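Local structure of beta-glucosidase (Chaetomella raphigera, 6JXG) at residues A[342-347]-A[577-582]. The protein probably hydrolyses terminal, non-reducing beta-D-glucosyl residues with release of beta-D-glucose, as a secreted glycoside hydrolase of family 3 in cellulose breakdown. Residues are numbered along the deposited sequence; the frame is centred on the assembly and turned at random.
Sequences KALPLK and LSYTTF. With MAN (alpha-D-mannopyranose), chain E.
P345 lies over one face of the Y579 ring, and the geometry identifies a CH-pi contact: P345 CD is 3.7 Å from the ring centroid and only 6° off the ring normal. The proline nitrogen is over the ring as well, 3.7 Å from Y579 CZ. A cis peptide bond links L344 to P345, and both of its residues meet the tyrosine. Y579 points its CB toward 342-347, with CG anti to its own carbonyl carbon (chi1 -70°), and this lays the ring against P345.

At the far end of the ring the apolar contact is L344 CB to Y579 CE1, at 3.8 Å. The same L344 CB makes a van der Waals approach to the phenolic oxygen Y579 OH at 3.6 Å, while the L344 side chain also touches A500 and V502 of strand 498-503. No hydrogen bond joins the two segments; Y579 OH bonds instead to the backbone oxygen of I518, which fixes the hydroxyl end of the ring. Replacing Y579 by alanine removes the ring, and P345 would probably lose its aromatic partner and the I518 carbonyl this hydroxyl donor.

Polar bonds shape each segment separately. T580 N donates to S578 OG at 3.1 Å with an N-H...O angle of 162°, forming an ST turn around Y579. In 342-347, K347 NZ donates to K342 O at 3.0 Å, and A343, L346 and K347 border the mannose O-linked to T431.

This is proline-aromatic packing between two loops, the first belonging to the family 3 C-terminal domain: 342-347 connects strands 335-339 and 351-355 of a six-stranded mixed sheet, and 577-582 leads into strand 582-591, with T580 touching N622 of strand 612-622.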
ATOM      1  N   LYS A 342      21.128   1.813 -24.420  1.00 24.69           N
ATOM      2  CA  LYS A 342      20.711   0.444 -24.376  1.00 24.06           C
ATOM      3  C   LYS A 342      21.684  -0.402 -23.599  1.00 19.79           C
ATOM      4  O   LYS A 342      21.924  -1.585 -23.949  1.00 21.86           O
ATOM      5  CB  LYS A 342      20.520  -0.093 -25.787  1.00 26.42           C
ATOM      6  CG  LYS A 342      19.601   0.772 -26.631  1.00 30.56           C
ATOM      7  CD  LYS A 342      19.556   0.239 -28.051  1.00 33.65           C
ATOM      8  CE  LYS A 342      18.250  -0.434 -28.345  1.00 36.21           C
ATOM      9  NZ  LYS A 342      17.416   0.311 -29.320  1.00 39.16           N
ATOM     10  N   ALA A 343      22.208   0.173 -22.535  1.00 18.90           N
ATOM     11  CA  ALA A 343      22.938  -0.600 -21.539  1.00 18.20           C
ATOM     12  C   ALA A 343      22.140  -1.867 -21.170  1.00 18.27           C
ATOM     13  O   ALA A 343      22.651  -2.980 -21.143  1.00 20.21           O
ATOM     14  CB  ALA A 343      23.223   0.254 -20.308  1.00 18.62           C
ATOM     15  N   LEU A 344      20.841  -1.706 -20.998  1.00 17.59           N
ATOM     16  CA  LEU A 344      19.970  -2.802 -20.723  1.00 16.19           C
ATOM     17  C   LEU A 344      18.964  -2.941 -21.873  1.00 17.05           C
ATOM     18  O   LEU A 344      18.583  -1.967 -22.534  1.00 15.06           O
ATOM     19  CB  LEU A 344      19.225  -2.552 -19.390  1.00 17.46           C
ATOM     20  CG  LEU A 344      20.024  -2.654 -18.073  1.00 17.00           C
ATOM     21  CD1 LEU A 344      19.163  -2.281 -16.870  1.00 15.52           C
ATOM     22  CD2 LEU A 344      20.617  -4.028 -17.831  1.00 18.77           C
ATOM     23  N   PRO A 345      18.530  -4.163 -22.117  1.00 15.90           N
ATOM     24  CA  PRO A 345      18.882  -5.337 -21.354  1.00 18.08           C
ATOM     25  C   PRO A 345      20.298  -5.854 -21.663  1.00 19.15           C
ATOM     26  O   PRO A 345      20.906  -5.502 -22.683  1.00 16.58           O
ATOM     27  CB  PRO A 345      17.870  -6.391 -21.845  1.00 16.35           C
ATOM     28  CG  PRO A 345      17.629  -5.966 -23.285  1.00 16.56           C
ATOM     29  CD  PRO A 345      17.607  -4.473 -23.220  1.00 17.35           C
ATOM     30  N   LEU A 346      20.792  -6.685 -20.772  1.00 20.08           N
ATOM     31  CA  LEU A 346      22.086  -7.333 -20.976  1.00 20.52           C
ATOM     32  C   LEU A 346      22.051  -8.270 -22.171  1.00 23.29           C
ATOM     33  O   LEU A 346      21.026  -8.859 -22.488  1.00 24.34           O
ATOM     34  CB  LEU A 346      22.453  -8.172 -19.766  1.00 21.66           C
ATOM     35  CG  LEU A 346      22.605  -7.514 -18.381  1.00 20.45           C
ATOM     36  CD1 LEU A 346      22.776  -8.560 -17.301  1.00 21.69           C
ATOM     37  CD2 LEU A 346      23.778  -6.570 -18.392  1.00 22.38           C
ATOM     38  N   LYS A 347      23.182  -8.448 -22.817  1.00 27.62           N
ATOM     39  CA  LYS A 347      23.202  -9.223 -24.050  1.00 34.63           C
ATOM     40  C   LYS A 347      24.570  -9.885 -24.220  1.00 34.81           C
ATOM     41  O   LYS A 347      25.437  -9.382 -24.931  1.00 36.16           O
ATOM     42  CB  LYS A 347      22.902  -8.263 -25.209  1.00 37.84           C
ATOM     43  CG  LYS A 347      23.881  -7.104 -25.279  1.00 41.72           C
ATOM     44  CD  LYS A 347      23.294  -5.668 -25.275  1.00 45.65           C
ATOM     45  CE  LYS A 347      24.148  -4.816 -24.325  1.00 49.34           C
ATOM     46  NZ  LYS A 347      24.308  -3.333 -24.449  1.00 54.13           N
ATOM     47  N   LEU A 577      10.842   4.347 -17.587  1.00 11.36           N
ATOM     48  CA  LEU A 577      11.279   4.023 -18.902  1.00 14.29           C
ATOM     49  C   LEU A 577      10.853   2.607 -19.313  1.00 14.91           C
ATOM     50  O   LEU A 577      10.357   1.838 -18.497  1.00 15.07           O
ATOM     51  CB  LEU A 577      12.812   4.148 -19.033  1.00 15.10           C
ATOM     52  CG  LEU A 577      13.331   5.534 -18.797  1.00 16.27           C
ATOM     53  CD1 LEU A 577      14.855   5.431 -18.978  1.00 17.36           C
ATOM     54  CD2 LEU A 577      12.840   6.678 -19.698  1.00 18.44           C
ATOM     55  N   SER A 578      11.044   2.296 -20.591  1.00 15.11           N
ATOM     56  CA  SER A 578      10.791   0.996 -21.148  1.00 15.92           C
ATOM     57  C   SER A 578      11.976   0.663 -22.065  1.00 16.81           C
ATOM     58  O   SER A 578      12.841   1.491 -22.240  1.00 19.86           O
ATOM     59  CB  SER A 578       9.499   1.106 -21.913  1.00 15.48           C
ATOM     60  OG  SER A 578       9.228  -0.016 -22.686  1.00 16.80           O
ATOM     61  N   TYR A 579      12.032  -0.544 -22.611  1.00 16.05           N
ATOM     62  CA  TYR A 579      13.044  -0.889 -23.616  1.00 16.72           C
ATOM     63  C   TYR A 579      12.464  -0.515 -24.971  1.00 18.38           C
ATOM     64  O   TYR A 579      13.163  -0.674 -25.952  1.00 19.17           O
ATOM     65  CB  TYR A 579      13.336  -2.385 -23.604  1.00 15.71           C
ATOM     66  CG  TYR A 579      14.086  -2.865 -22.376  1.00 14.26           C
ATOM     67  CD1 TYR A 579      14.865  -1.989 -21.600  1.00 13.49           C
ATOM     68  CD2 TYR A 579      13.971  -4.158 -21.962  1.00 12.00           C
ATOM     69  CE1 TYR A 579      15.568  -2.441 -20.478  1.00 14.01           C
ATOM     70  CE2 TYR A 579      14.668  -4.604 -20.851  1.00 12.50           C
ATOM     71  CZ  TYR A 579      15.464  -3.754 -20.108  1.00 13.22           C
ATOM     72  OH  TYR A 579      16.127  -4.284 -19.022  1.00 14.77           O
ATOM     73  N   THR A 580      11.183  -0.090 -25.039  1.00 16.67           N
ATOM     74  CA  THR A 580      10.673   0.627 -26.207  1.00 17.57           C
ATOM     75  C   THR A 580      10.192   2.036 -25.937  1.00 16.35           C
ATOM     76  O   THR A 580      10.436   2.594 -24.882  1.00 17.36           O
ATOM     77  CB  THR A 580       9.306   0.164 -26.768  1.00 20.29           C
ATOM     78  OG1 THR A 580       8.494  -0.608 -25.863  1.00 25.68           O
ATOM     79  CG2 THR A 580       9.381  -0.184 -28.080  1.00 17.26           C
ATOM     80  N   THR A 581       9.524   2.615 -26.952  1.00 15.71           N
ATOM     81  CA  THR A 581       8.929   3.956 -26.881  1.00 15.96           C
ATOM     82  C   THR A 581       7.488   3.874 -27.285  1.00 14.09           C
ATOM     83  O   THR A 581       7.083   2.998 -28.010  1.00 14.66           O
ATOM     84  CB  THR A 581       9.668   4.951 -27.829  1.00 18.34           C
ATOM     85  OG1 THR A 581       9.668   4.458 -29.197  1.00 17.24           O
ATOM     86  CG2 THR A 581      11.081   5.171 -27.388  1.00 19.87           C
ATOM     87  N   PHE A 582       6.693   4.819 -26.811  1.00 14.16           N
ATOM     88  CA  PHE A 582       5.295   4.894 -27.123  1.00 13.97           C
ATOM     89  C   PHE A 582       4.911   6.308 -27.589  1.00 14.54           C
ATOM     90  O   PHE A 582       5.468   7.328 -27.152  1.00 14.84           O
ATOM     91  CB  PHE A 582       4.516   4.553 -25.860  1.00 13.77           C
ATOM     92  CG  PHE A 582       4.811   3.210 -25.346  1.00 14.33           C
ATOM     93  CD1 PHE A 582       4.107   2.116 -25.808  1.00 14.54           C
ATOM     94  CD2 PHE A 582       5.780   3.027 -24.383  1.00 15.49           C
ATOM     95  CE1 PHE A 582       4.389   0.832 -25.310  1.00 15.29           C
ATOM     96  CE2 PHE A 582       6.077   1.771 -23.900  1.00 15.12           C
ATOM     97  CZ  PHE A 582       5.370   0.679 -24.358  1.00 14.39           C
TER
HETATM   98  C1  MAN E 804      28.587  -5.209 -19.851  1.00 23.08           C
HETATM   99  C2  MAN E 804      29.408  -4.592 -20.994  1.00 28.27           C
HETATM  100  C3  MAN E 804      28.871  -3.275 -21.561  1.00 29.94           C
HETATM  101  C4  MAN E 804      27.361  -3.344 -21.754  1.00 30.55           C
HETATM  102  C5  MAN E 804      26.812  -3.695 -20.398  1.00 27.65           C
HETATM  103  C6  MAN E 804      25.307  -3.579 -20.354  1.00 28.50           C
HETATM  104  O2  MAN E 804      29.337  -5.534 -22.007  1.00 29.66           O
HETATM  105  O3  MAN E 804      29.503  -3.114 -22.802  1.00 34.64           O
HETATM  106  O4  MAN E 804      26.795  -2.114 -22.240  1.00 34.28           O
HETATM  107  O5  MAN E 804      27.215  -5.002 -20.038  1.00 25.70           O
HETATM  108  O6  MAN E 804      24.707  -4.535 -21.210  1.00 30.84           O